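Local coordinates for protein beta-N-acetylglucosaminidase (Thermotoga maritima, PDB 3WO8) that probably hydrolyses terminal non-reducing N-acetyl-D-hexosamine residues of N-acetyl-beta-D-hexosaminides, as a dimeric member of glycoside hydrolase family 3, at residues G165-I170 / K214-T219; L70-H75 / M121-V126; V439-F444 / R458-I463; T359-S364 / I411-A416. All coordinates share one frame; numbering follows the deposited sequence.

Contact 1. Residues G165-I170 / K214-T219; sequences GVIPCI and KVTVMT
C169 pairs with T216 and I170 with V217 in parallel register on adjacent barrel strands, and three backbone bonds from P168, I170, T216 and M218 join them. P168 has no N-H to offer, but its O takes the T216 N-H (2.9 Å from N to O, 163° at the hydrogen). The O of T216 then accepts I170 N at 2.9 Å, a more bent bond, and I170 O receives M218 N at 2.8 Å and 171°, almost straight in line with the carbonyl. C169 N turns outward to A124 O, and the backbone of V217 bonds to L252 and I254.

Apolar side chains fill both faces. C169 SG lies against M218 CB at 3.6 Å. On the opposite face from C169, I170 CG1 meets V217 CG2 at 3.8 Å, while P168 CG touches V215 CG2 at 3.9 Å, the two side chains nearly perpendicular. At the entry, I167 CG2 packs on T216 CG2 (3.6 Å).

This is the join between the fifth and sixth strands of the TIM barrel, the two crossing at -32°. Helices 147-164 and 203-211 cover the I170 face, C169 looks toward F123, Y323 OH bonds V215 O, and V217 continues the sheet into strand 253-257.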
# COMPACT_ATOMS: atom_id res chain seq x y z
N GLY B 165 4.80 -16.50 -1.44
CA GLY B 165 4.75 -16.80 -0.01
C GLY B 165 3.39 -17.05 0.55
O GLY B 165 3.26 -17.22 1.76
N VAL B 166 2.36 -17.10 -0.28
CA VAL B 166 1.03 -17.38 0.24
C VAL B 166 0.37 -18.58 -0.44
O VAL B 166 0.50 -18.79 -1.65
CB VAL B 166 0.08 -16.15 0.17
CG1 VAL B 166 0.74 -14.97 0.86
CG2 VAL B 166 -0.28 -15.80 -1.27
N ILE B 167 -0.38 -19.30 0.38
CA ILE B 167 -1.16 -20.42 -0.09
C ILE B 167 -2.44 -19.86 -0.65
O ILE B 167 -3.16 -19.11 0.06
CB ILE B 167 -1.54 -21.36 1.04
CG1 ILE B 167 -0.29 -21.82 1.78
CG2 ILE B 167 -2.29 -22.57 0.50
CD1 ILE B 167 -0.59 -22.30 3.18
N PRO B 168 -2.76 -20.20 -1.90
CA PRO B 168 -3.97 -19.70 -2.48
C PRO B 168 -5.11 -20.60 -2.18
O PRO B 168 -4.93 -21.72 -1.71
CB PRO B 168 -3.70 -19.73 -3.98
CG PRO B 168 -2.79 -20.92 -4.13
CD PRO B 168 -1.97 -20.99 -2.85
N CYS B 169 -6.28 -20.10 -2.52
CA CYS B 169 -7.51 -20.81 -2.38
C CYS B 169 -8.37 -20.69 -3.65
O CYS B 169 -8.95 -19.66 -3.91
CB CYS B 169 -8.26 -20.25 -1.20
SG CYS B 169 -9.71 -21.25 -0.88
N ILE B 170 -8.42 -21.74 -4.46
CA ILE B 170 -9.27 -21.69 -5.66
C ILE B 170 -10.73 -21.77 -5.25
O ILE B 170 -11.08 -22.41 -4.26
CB ILE B 170 -8.94 -22.80 -6.68
CG1 ILE B 170 -9.01 -24.19 -6.03
CG2 ILE B 170 -7.55 -22.55 -7.23
CD1 ILE B 170 -8.72 -25.29 -7.03
N LYS B 214 -0.16 -27.95 -3.09
CA LYS B 214 -0.05 -26.99 -1.96
C LYS B 214 -1.16 -25.92 -1.89
O LYS B 214 -1.27 -25.17 -0.93
CB LYS B 214 1.35 -26.37 -1.93
CG LYS B 214 2.41 -27.35 -1.46
CD LYS B 214 3.80 -26.75 -1.28
CE LYS B 214 3.96 -26.11 0.09
NZ LYS B 214 5.38 -25.81 0.44
N VAL B 215 -2.01 -25.91 -2.90
CA VAL B 215 -3.28 -25.19 -2.92
C VAL B 215 -4.37 -25.58 -1.87
O VAL B 215 -4.42 -26.71 -1.38
CB VAL B 215 -3.87 -25.39 -4.33
CG1 VAL B 215 -5.33 -25.00 -4.41
CG2 VAL B 215 -3.03 -24.63 -5.36
N THR B 216 -5.27 -24.63 -1.57
CA THR B 216 -6.55 -24.95 -0.92
C THR B 216 -7.75 -24.68 -1.83
O THR B 216 -7.65 -23.97 -2.83
CB THR B 216 -6.81 -24.17 0.36
OG1 THR B 216 -7.42 -22.93 0.04
CG2 THR B 216 -5.55 -23.94 1.13
N VAL B 217 -8.89 -25.28 -1.46
CA VAL B 217 -10.13 -25.23 -2.25
C VAL B 217 -11.33 -24.74 -1.43
O VAL B 217 -11.60 -25.24 -0.33
CB VAL B 217 -10.51 -26.60 -2.81
CG1 VAL B 217 -11.76 -26.49 -3.65
CG2 VAL B 217 -9.38 -27.14 -3.67
N MET B 218 -12.05 -23.77 -1.97
CA MET B 218 -13.24 -23.31 -1.31
C MET B 218 -14.44 -23.82 -2.08
O MET B 218 -14.51 -23.86 -3.32
CB MET B 218 -13.28 -21.79 -1.19
CG MET B 218 -14.55 -21.22 -0.56
SD MET B 218 -14.68 -19.41 -0.58
CE MET B 218 -13.70 -19.06 0.86
N THR B 219 -15.41 -24.17 -1.30
CA THR B 219 -16.57 -24.85 -1.75
C THR B 219 -17.63 -23.84 -2.23
O THR B 219 -17.68 -22.70 -1.74
CB THR B 219 -17.00 -25.70 -0.55
OG1 THR B 219 -17.39 -26.98 -1.00
CG2 THR B 219 -18.06 -25.00 0.24

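Contact 2. Residues L70-H75 / M121-V126; sequences LISSDH and MVFAPV
F123 N gives its hydrogen to S73 O at 3.0 Å and 175°, a straight bond that enters close to the axis of the carbonyl. It is the firm tie between the two segments; two residues earlier on both segments, M121 N reaches I71 O with a weak, bent bond of 3.1 Å. M121 O in turn lies 3.2 Å from S72 CA, which points its hydrogen at it.

The S72 side chain is laid over the phenyl ring of F123. Its OG, anti to the backbone N (chi1 178°), sits 3.6 Å above the ring plane over the centre, and CB comes within 4.3 Å of the centroid in a CH-pi contact. D74 approaches the same ring from its rim: OD1 lies in the ring plane, 3.4 Å from F123 CD2.

Here the third and fourth strands of the TIM barrel, 70-72 and 121-122, meet and close the cylinder, and the chains beyond them run on as loops. F21, on the first strand, packs against L70, S72, M121 and F123. M121 runs out extended and then bends at its thioether (chi3 -53°), which lays CE against the branched end of L70, 3.3 Å from CD1. Past the strand, S73 OG accepts H75 N at 3.0 Å in an ST turn, and V122 CG2 packs beneath this turn against the backbone O of S73 and H75.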
# COMPACT_ATOMS: atom_id res chain seq x y z
N LEU B 70 -3.52 -19.47 9.90
CA LEU B 70 -3.66 -19.21 8.51
C LEU B 70 -4.35 -17.88 8.42
O LEU B 70 -5.52 -17.80 8.74
CB LEU B 70 -4.54 -20.25 7.87
CG LEU B 70 -3.92 -21.63 7.84
CD1 LEU B 70 -4.82 -22.56 7.06
CD2 LEU B 70 -2.53 -21.59 7.22
N ILE B 71 -3.61 -16.86 7.97
CA ILE B 71 -4.05 -15.47 7.93
C ILE B 71 -4.29 -15.07 6.50
O ILE B 71 -3.37 -15.11 5.66
CB ILE B 71 -3.02 -14.55 8.60
CG1 ILE B 71 -2.64 -15.16 9.96
CG2 ILE B 71 -3.64 -13.18 8.85
CD1 ILE B 71 -1.76 -14.32 10.88
N SER B 72 -5.54 -14.74 6.19
CA SER B 72 -5.90 -14.54 4.80
C SER B 72 -6.73 -13.27 4.62
O SER B 72 -7.04 -12.60 5.63
CB SER B 72 -6.64 -15.74 4.23
OG SER B 72 -7.03 -15.48 2.88
N SER B 73 -7.05 -12.96 3.35
CA SER B 73 -7.82 -11.81 2.98
C SER B 73 -8.51 -12.15 1.66
O SER B 73 -8.14 -13.14 1.06
CB SER B 73 -6.89 -10.62 2.76
OG SER B 73 -6.57 -10.43 1.36
N ASP B 74 -9.49 -11.33 1.23
CA ASP B 74 -10.18 -11.49 -0.03
C ASP B 74 -9.59 -10.64 -1.12
O ASP B 74 -10.27 -10.22 -2.03
CB ASP B 74 -11.64 -11.10 0.10
CG ASP B 74 -12.39 -11.98 1.04
OD1 ASP B 74 -12.11 -13.17 0.99
OD2 ASP B 74 -13.24 -11.48 1.82
N HIS B 75 -8.30 -10.39 -1.05
CA HIS B 75 -7.68 -9.56 -2.05
C HIS B 75 -7.50 -10.32 -3.35
O HIS B 75 -6.44 -10.85 -3.62
CB HIS B 75 -6.34 -9.05 -1.55
CG HIS B 75 -5.95 -7.78 -2.17
ND1 HIS B 75 -5.35 -7.69 -3.41
CD2 HIS B 75 -6.14 -6.52 -1.76
CE1 HIS B 75 -5.15 -6.42 -3.71
NE2 HIS B 75 -5.64 -5.69 -2.72
N MET B 121 -1.99 -16.70 3.32
CA MET B 121 -2.98 -17.33 2.50
C MET B 121 -3.78 -16.23 1.84
O MET B 121 -3.83 -15.11 2.39
CB MET B 121 -3.92 -18.13 3.39
CG MET B 121 -5.12 -18.78 2.68
SD MET B 121 -6.02 -20.01 3.68
CE MET B 121 -4.66 -21.03 4.14
N VAL B 122 -4.41 -16.55 0.71
CA VAL B 122 -5.36 -15.62 0.09
C VAL B 122 -6.54 -16.34 -0.51
O VAL B 122 -6.40 -17.40 -1.09
CB VAL B 122 -4.69 -14.74 -1.01
CG1 VAL B 122 -4.08 -15.58 -2.11
CG2 VAL B 122 -5.70 -13.78 -1.62
N PHE B 123 -7.70 -15.73 -0.44
CA PHE B 123 -8.83 -16.33 -1.08
C PHE B 123 -8.88 -15.99 -2.54
O PHE B 123 -9.81 -15.43 -3.01
CB PHE B 123 -10.13 -16.03 -0.32
CG PHE B 123 -10.16 -16.65 1.08
CD1 PHE B 123 -9.74 -17.94 1.29
CD2 PHE B 123 -10.60 -15.95 2.16
CE1 PHE B 123 -9.77 -18.52 2.54
CE2 PHE B 123 -10.64 -16.53 3.41
CZ PHE B 123 -10.22 -17.82 3.61
N ALA B 124 -7.88 -16.41 -3.27
CA ALA B 124 -7.97 -16.32 -4.72
C ALA B 124 -7.13 -17.47 -5.28
O ALA B 124 -6.36 -18.06 -4.52
CB ALA B 124 -7.44 -14.98 -5.16
N PRO B 125 -7.28 -17.80 -6.56
CA PRO B 125 -8.12 -17.18 -7.56
C PRO B 125 -9.50 -17.74 -7.69
O PRO B 125 -9.79 -18.85 -7.26
CB PRO B 125 -7.36 -17.40 -8.88
CG PRO B 125 -6.55 -18.63 -8.66
CD PRO B 125 -6.33 -18.76 -7.15
N VAL B 126 -10.34 -16.93 -8.30
CA VAL B 126 -11.62 -17.34 -8.72
C VAL B 126 -11.37 -18.11 -10.00
O VAL B 126 -10.88 -17.55 -10.98
CB VAL B 126 -12.51 -16.10 -8.98
CG1 VAL B 126 -13.68 -16.41 -9.91
CG2 VAL B 126 -12.99 -15.49 -7.63

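Contact 3. Residues V439-F444 / R458-I463; sequences VLRNPF and RSTKPI
Two loops of the C-terminal alpha/beta domain meet here: the one leaving strand 435-439, with L440, R441 and P443, and the one with R458 and T460 that leads from strand 453-456 into helix 462-471. Both also face the second subunit, so the contact lies where the domain joins the dimer interface. Contacts between the loops are mostly glancing ones of aliphatic carbon and backbone.

L440 lies along the backbone of S459, with CG and CD1 each 3.9 Å from S459 O. R441 leans its CG on the methyl CG2 of T460 at 4.0 Å, the two side chains meeting at a slant. Beyond that carbon the R441 chain bends (chi3 70°) and its NE forms a salt bridge with D139 of the second subunit. T460 OG1 points elsewhere, to D377 on helix 374-385, and S459 OG bonds P90 O of the second subunit. The side-chain polar ends of R441, S459 and T460 thus find partners outside the two loops.

R458 starts away from the opposite loop, but its chain, extended from CG to NE, brings the guanidinium back past P443. The proline and arginine side chains cross at about a right angle, with P443 CG 3.8 Å from R458 NE and CB 3.9 Å from R458 NH2. R458 NH1 is held by A343 O. Around the proline the loop forms an Asx turn: F444 N, in a poorly ordered residue, donates to N442 OD1 at 3.2 Å, coming from above the plane of the amide carbonyl.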
# COMPACT_ATOMS: atom_id res chain seq x y z
N VAL B 439 4.03 13.73 24.87
CA VAL B 439 5.15 14.34 24.15
C VAL B 439 5.34 13.48 22.90
O VAL B 439 5.84 12.34 22.93
CB VAL B 439 6.43 14.46 25.01
CG1 VAL B 439 7.61 14.94 24.18
CG2 VAL B 439 6.18 15.42 26.17
N LEU B 440 4.87 14.05 21.80
CA LEU B 440 4.70 13.32 20.55
C LEU B 440 5.93 13.31 19.68
O LEU B 440 6.16 12.34 18.95
CB LEU B 440 3.51 13.90 19.78
CG LEU B 440 2.21 13.07 19.76
CD1 LEU B 440 2.06 12.01 20.85
CD2 LEU B 440 1.02 14.02 19.77
N ARG B 441 6.76 14.35 19.82
CA ARG B 441 7.88 14.58 18.92
C ARG B 441 9.23 14.61 19.63
O ARG B 441 9.93 13.60 19.76
CB ARG B 441 7.62 15.83 18.08
CG ARG B 441 6.44 15.64 17.13
CD ARG B 441 6.19 16.88 16.32
NE ARG B 441 7.25 17.11 15.33
CZ ARG B 441 7.04 17.58 14.10
NH1 ARG B 441 5.80 17.85 13.68
NH2 ARG B 441 8.08 17.76 13.28
N ASN B 442 9.62 15.77 20.08
CA ASN B 442 10.94 15.93 20.64
C ASN B 442 10.95 15.60 22.11
O ASN B 442 10.36 16.32 22.89
CB ASN B 442 11.36 17.37 20.46
CG ASN B 442 12.86 17.58 20.67
OD1 ASN B 442 13.55 16.78 21.29
ND2 ASN B 442 13.35 18.68 20.12
N PRO B 443 11.66 14.55 22.50
CA PRO B 443 11.61 14.16 23.92
C PRO B 443 12.33 15.13 24.89
O PRO B 443 12.20 15.00 26.11
CB PRO B 443 12.26 12.75 23.93
CG PRO B 443 12.62 12.45 22.51
CD PRO B 443 12.62 13.73 21.75
N PHE B 444 13.07 16.08 24.35
CA PHE B 444 13.64 17.14 25.15
C PHE B 444 12.51 17.84 25.89
O PHE B 444 12.67 18.19 27.05
CB PHE B 444 14.40 18.13 24.27
CG PHE B 444 14.56 19.52 24.87
CD1 PHE B 444 15.60 19.80 25.75
CD2 PHE B 444 13.68 20.57 24.51
CE1 PHE B 444 15.76 21.08 26.26
CE2 PHE B 444 13.83 21.85 25.03
CZ PHE B 444 14.87 22.10 25.91
N ARG B 458 7.72 8.30 20.39
CA ARG B 458 8.65 9.10 19.55
C ARG B 458 8.14 9.23 18.13
O ARG B 458 8.88 9.07 17.19
CB ARG B 458 10.07 8.55 19.66
CG ARG B 458 10.78 9.04 20.91
CD ARG B 458 11.83 8.03 21.37
NE ARG B 458 12.60 8.63 22.45
CZ ARG B 458 12.51 8.33 23.75
NH1 ARG B 458 11.70 7.37 24.19
NH2 ARG B 458 13.25 9.01 24.60
N SER B 459 6.86 9.56 18.05
CA SER B 459 6.05 9.37 16.89
C SER B 459 4.72 10.09 17.11
O SER B 459 4.20 10.13 18.21
CB SER B 459 5.75 7.89 16.63
OG SER B 459 5.98 7.55 15.29
N THR B 460 4.22 10.68 16.03
CA THR B 460 2.85 11.09 15.92
C THR B 460 1.98 9.98 15.34
O THR B 460 0.78 10.13 15.29
CB THR B 460 2.74 12.27 14.96
OG1 THR B 460 3.29 11.89 13.70
CG2 THR B 460 3.53 13.47 15.53
N LYS B 461 2.59 8.86 14.94
CA LYS B 461 1.86 7.82 14.27
C LYS B 461 0.76 7.17 15.13
O LYS B 461 0.88 7.01 16.34
CB LYS B 461 2.77 6.74 13.65
CG LYS B 461 3.89 7.21 12.71
CD LYS B 461 3.51 8.21 11.63
CE LYS B 461 3.33 7.56 10.27
NZ LYS B 461 2.95 8.66 9.34
N PRO B 462 -0.35 6.84 14.48
CA PRO B 462 -1.39 6.24 15.23
C PRO B 462 -0.92 5.11 16.10
O PRO B 462 -1.27 5.07 17.29
CB PRO B 462 -2.33 5.75 14.13
CG PRO B 462 -2.30 6.91 13.20
CD PRO B 462 -0.84 7.34 13.19
N ILE B 463 -0.12 4.20 15.55
CA ILE B 463 0.25 2.98 16.27
C ILE B 463 0.91 3.29 17.61
O ILE B 463 0.67 2.65 18.62
CB ILE B 463 1.13 2.05 15.41
CG1 ILE B 463 1.33 0.69 16.09
CG2 ILE B 463 2.47 2.68 15.17
CD1 ILE B 463 0.11 0.10 16.76

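Contact 4. Residues T359-S364 / I411-A416; sequences TLLVPS and IFDFVA
F412 N, L361 N and F414 N supply the three bonds that zip strand 359-363 to strand 411-415. They go to T359 O (2.9 Å), F412 O (2.8 Å) and L361 O (3.0 Å) respectively, those of L361 N and F414 N almost straight and that of F412 N somewhat bent, between segments only 10° from parallel.

The regular pattern stops at P363, which has no N-H for F414 O. Its ring instead lies against that oxygen, CG at 3.3 Å, and Y397 OH bonds F414 O from outside. L361 O serves twice, since besides accepting F414 N it lies in the plane of the F414 ring at the edge, 3.3 Å from CD1. L360 CD2 lies against F412 CB at 3.9 Å and also reaches the edge of the F414 ring. On the other face L361 CD1 meets I411 CG2 at 3.5 Å, the methyl being anti to the I411 backbone N.

Further out, F438 of strand 435-439 stacks on F414 and meets F412 at a steep tilt. These are interior strands of the mixed sheet of the C-terminal domain. Helix 374-385 covers the side of L360, V362 and F414, L430 approaches L361 from the other side, and strands 391-397 and 435-439 flank the pair.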
# COMPACT_ATOMS: atom_id res chain seq x y z
N THR B 359 -11.19 14.33 27.95
CA THR B 359 -11.18 15.39 26.99
C THR B 359 -9.79 15.43 26.36
O THR B 359 -8.79 15.25 27.02
CB THR B 359 -11.73 16.74 27.57
OG1 THR B 359 -10.70 17.69 27.73
CG2 THR B 359 -12.48 16.53 28.86
N LEU B 360 -9.75 15.60 25.04
CA LEU B 360 -8.53 15.51 24.27
C LEU B 360 -8.14 16.87 23.78
O LEU B 360 -8.95 17.55 23.15
CB LEU B 360 -8.76 14.62 23.06
CG LEU B 360 -9.40 13.27 23.33
CD1 LEU B 360 -9.51 12.47 22.04
CD2 LEU B 360 -8.53 12.53 24.29
N LEU B 361 -6.92 17.28 24.07
CA LEU B 361 -6.43 18.51 23.48
C LEU B 361 -5.53 18.09 22.37
O LEU B 361 -4.55 17.42 22.61
CB LEU B 361 -5.68 19.33 24.50
CG LEU B 361 -6.68 19.84 25.52
CD1 LEU B 361 -6.01 20.03 26.85
CD2 LEU B 361 -7.30 21.12 25.02
N VAL B 362 -5.90 18.42 21.15
CA VAL B 362 -5.23 17.89 20.00
C VAL B 362 -4.82 19.05 19.14
O VAL B 362 -5.65 19.85 18.76
CB VAL B 362 -6.17 16.98 19.20
CG1 VAL B 362 -5.55 16.62 17.85
CG2 VAL B 362 -6.51 15.75 20.00
N PRO B 363 -3.53 19.14 18.80
CA PRO B 363 -3.10 20.26 17.98
C PRO B 363 -3.70 20.27 16.58
O PRO B 363 -3.93 19.23 16.00
CB PRO B 363 -1.58 20.08 17.88
CG PRO B 363 -1.23 18.91 18.71
CD PRO B 363 -2.48 18.15 19.01
N SER B 364 -3.94 21.45 16.06
CA SER B 364 -4.42 21.59 14.71
C SER B 364 -3.22 21.81 13.81
O SER B 364 -2.18 22.26 14.26
CB SER B 364 -5.32 22.80 14.59
OG SER B 364 -5.46 23.11 13.23
N ILE B 411 -7.85 14.56 31.13
CA ILE B 411 -7.44 15.37 30.00
C ILE B 411 -6.16 14.82 29.40
O ILE B 411 -5.25 14.48 30.14
CB ILE B 411 -7.13 16.77 30.49
CG1 ILE B 411 -8.19 17.14 31.53
CG2 ILE B 411 -6.99 17.74 29.30
CD1 ILE B 411 -8.31 18.62 31.76
N PHE B 412 -6.10 14.72 28.07
CA PHE B 412 -4.94 14.18 27.37
C PHE B 412 -4.48 15.31 26.53
O PHE B 412 -5.24 15.78 25.67
CB PHE B 412 -5.33 13.02 26.48
CG PHE B 412 -5.55 11.73 27.22
CD1 PHE B 412 -5.33 11.62 28.59
CD2 PHE B 412 -5.89 10.60 26.52
CE1 PHE B 412 -5.51 10.40 29.23
CE2 PHE B 412 -6.08 9.38 27.15
CZ PHE B 412 -5.89 9.26 28.50
N ASP B 413 -3.27 15.79 26.79
CA ASP B 413 -2.77 16.97 26.10
C ASP B 413 -1.67 16.57 25.18
O ASP B 413 -0.57 16.31 25.61
CB ASP B 413 -2.21 18.01 27.06
CG ASP B 413 -1.64 19.20 26.35
OD1 ASP B 413 -1.73 19.22 25.10
OD2 ASP B 413 -1.13 20.13 27.02
N PHE B 414 -1.98 16.52 23.90
CA PHE B 414 -1.04 16.00 22.93
C PHE B 414 -0.25 17.19 22.44
O PHE B 414 -0.82 18.14 21.91
CB PHE B 414 -1.78 15.35 21.80
CG PHE B 414 -2.56 14.13 22.18
CD1 PHE B 414 -3.85 14.23 22.60
CD2 PHE B 414 -2.02 12.86 22.01
CE1 PHE B 414 -4.57 13.09 22.93
CE2 PHE B 414 -2.72 11.71 22.33
CZ PHE B 414 -4.01 11.84 22.78
N VAL B 415 1.07 17.11 22.63
CA VAL B 415 1.99 18.20 22.40
C VAL B 415 2.89 17.89 21.23
O VAL B 415 3.62 16.91 21.23
CB VAL B 415 2.90 18.38 23.62
CG1 VAL B 415 3.83 19.54 23.39
CG2 VAL B 415 2.07 18.62 24.86
N ALA B 416 2.82 18.74 20.22
CA ALA B 416 3.72 18.65 19.08
C ALA B 416 5.02 19.31 19.48
O ALA B 416 6.10 18.72 19.41
CB ALA B 416 3.10 19.36 17.88

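How the contacts relate
Contacts 1 and 2 share the TIM barrel: strands 121-122 and 167-173 are neighbours, with V122 N bonded to I167 O and C169 N to A124 O, so the four segments join into one run of sheet. Contacts 3 and 4 belong to the C-terminal domain and adjoin through L440 N to V415 O and L440 CD2 packed on F414. The two pairs stand well apart, contact 1 and contact 4 having centres about 47 Å from each other. Contacts 1 and 4 are regular parallel pairings in buried sheets; contact 2 has weaker pairing that gives way to loops. Contact 3 alone meets the second subunit, with R441, S459 and K461 bonded to it and R458 and T460 to their own chain.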